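Local coordinates for odorant Binding Protein from Varroa destructor, form P2<1> (Varroa destructor, PDB 7NZA) that probably binds and carries small semiochemical ligands in a wide open internal cavity, at residues 90-95 and 99-104. Residues are numbered along the deposited sequence; the frame is centred on the assembly and turned at random.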
# COMPACT_ATOMS: atom_id res chain seq x y z
N GLU A 90 7.78 22.08 -0.02
CA GLU A 90 7.11 21.03 -0.84
C GLU A 90 5.62 21.15 -0.68
O GLU A 90 4.86 21.02 -1.69
CB GLU A 90 7.64 19.64 -0.51
CG GLU A 90 7.04 18.52 -1.31
CD GLU A 90 7.22 17.10 -0.82
OE1 GLU A 90 7.48 16.90 0.37
OE2 GLU A 90 6.95 16.19 -1.62
N ILE A 91 5.10 21.46 0.51
CA ILE A 91 3.65 21.68 0.70
C ILE A 91 3.24 22.87 -0.16
O ILE A 91 2.14 22.80 -0.78
CB ILE A 91 3.32 21.92 2.18
CG1 ILE A 91 3.52 20.65 3.02
CG2 ILE A 91 1.92 22.45 2.31
CD1 ILE A 91 3.63 20.92 4.52
N LYS A 92 3.94 23.98 -0.07
CA LYS A 92 3.56 25.17 -0.89
C LYS A 92 3.50 24.80 -2.38
O LYS A 92 2.60 25.25 -3.05
CB LYS A 92 4.55 26.30 -0.63
CG LYS A 92 4.40 26.96 0.73
CD LYS A 92 5.44 27.95 1.06
CE LYS A 92 5.51 29.06 0.05
NZ LYS A 92 6.72 29.88 0.29
N ASN A 93 4.39 23.95 -2.84
CA ASN A 93 4.47 23.60 -4.28
C ASN A 93 3.29 22.75 -4.68
O ASN A 93 3.11 22.57 -5.93
CB ASN A 93 5.82 22.95 -4.61
CG ASN A 93 6.95 23.97 -4.66
OD1 ASN A 93 6.73 25.17 -4.76
ND2 ASN A 93 8.18 23.47 -4.63
N LYS A 94 2.52 22.18 -3.77
CA LYS A 94 1.34 21.36 -4.14
C LYS A 94 0.22 22.26 -4.65
O LYS A 94 -0.76 21.72 -5.21
CB LYS A 94 0.87 20.59 -2.90
CG LYS A 94 1.87 19.60 -2.32
CD LYS A 94 2.16 18.47 -3.27
CE LYS A 94 2.92 17.34 -2.61
NZ LYS A 94 3.14 16.25 -3.59
N LYS A 95 0.23 23.54 -4.32
CA LYS A 95 -0.81 24.47 -4.80
C LYS A 95 -2.18 24.07 -4.29
O LYS A 95 -3.16 24.04 -5.05
CB LYS A 95 -0.74 24.59 -6.34
CG LYS A 95 0.56 25.19 -6.85
CD LYS A 95 0.96 26.42 -6.07
CE LYS A 95 1.37 27.68 -6.80
NZ LYS A 95 1.57 28.78 -5.82
N GLU A 99 -7.01 28.56 1.71
CA GLU A 99 -7.45 28.46 3.13
C GLU A 99 -6.83 27.16 3.69
O GLU A 99 -6.33 27.16 4.83
CB GLU A 99 -8.98 28.39 3.30
N VAL A 100 -6.89 26.08 2.93
CA VAL A 100 -6.27 24.79 3.32
C VAL A 100 -4.78 24.97 3.45
O VAL A 100 -4.22 24.48 4.44
CB VAL A 100 -6.60 23.71 2.29
CG1 VAL A 100 -5.69 22.51 2.48
CG2 VAL A 100 -8.08 23.36 2.41
N GLU A 101 -4.11 25.58 2.50
CA GLU A 101 -2.67 25.77 2.57
C GLU A 101 -2.34 26.44 3.90
O GLU A 101 -1.36 26.08 4.57
CB GLU A 101 -2.14 26.52 1.35
CG GLU A 101 -0.66 26.75 1.48
CD GLU A 101 0.00 27.59 0.39
OE1 GLU A 101 0.20 27.05 -0.70
OE2 GLU A 101 0.31 28.78 0.65
N GLU A 102 -3.00 27.56 4.23
CA GLU A 102 -2.66 28.32 5.44
C GLU A 102 -2.79 27.42 6.68
O GLU A 102 -1.89 27.46 7.54
CB GLU A 102 -3.61 29.49 5.57
CG GLU A 102 -3.18 30.44 6.71
CD GLU A 102 -4.08 31.66 6.91
OE1 GLU A 102 -4.68 32.07 5.88
OE2 GLU A 102 -4.24 32.13 8.06
N ALA A 103 -3.88 26.66 6.75
CA ALA A 103 -4.09 25.75 7.89
C ALA A 103 -3.01 24.68 7.93
O ALA A 103 -2.48 24.39 9.01
CB ALA A 103 -5.48 25.17 7.76
N VAL A 104 -2.68 24.08 6.81
CA VAL A 104 -1.62 23.05 6.76
C VAL A 104 -0.26 23.62 7.17
O VAL A 104 0.50 22.98 7.93
CB VAL A 104 -1.61 22.33 5.40
CG1 VAL A 104 -0.38 21.46 5.31
CG2 VAL A 104 -2.91 21.56 5.16
O HOH W 1 -0.17 24.34 -1.12
O HOH W 2 1.93 27.99 -2.72
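With CG anti to the backbone N (chi1 177°) and the chain extended beyond it, Glu101 reaches from helix 98-118 to the C-terminal end of helix 84-93, while Val104, whose CG1 is likewise anti to its N (chi1 171°), points that methyl at Ile91. The contact joins two consecutive helices linked by a short loop in a mostly helical, disulfide-bonded odorant-binding protein: Lys95, the first residue to leave helical angles, has positive phi (63°), and helix 98-118 follows. The backbones come close at Lys92 and Glu101, whose CA atoms are 7.2 Å apart, and two waters bridge the helices beside the apolar pair.

The apolar part is small. CG2 of Ile91 lies 3.9 Å from CG1 of Val104, the two side chains crossing at a slant, and CD1 of Ile91 approaches the same methyl. Met133 adds to the packing on Ile91, and Ile137 and Ile140 to that on Val104, all three from helix 122-141, so the buried pair faces that helix; Ala8 of the second subunit also packs on Ile91. Leu105, part of the sodium site, is touched by the side chains of Ile91 and Lys92.

The polar part is mediated by water. OE1 of Glu101 stands 3.8 Å from O of Lys92; both are acceptors, so a direct hydrogen bond is not possible, and water supplies the hydrogens. One molecule donates to O of Ile91 and to OE1 of Glu101, thereby bridging a helix carbonyl to the carboxylate. Lys95 NZ remains 5.6 Å from OE1 of Glu101, so their opposite charges probably attract without forming a salt bridge. The second water links them: it donates at 2.8 Å to both O of Lys92 and OE1 of Glu101, and accepts from NZ of Lys95 at 3.2 Å.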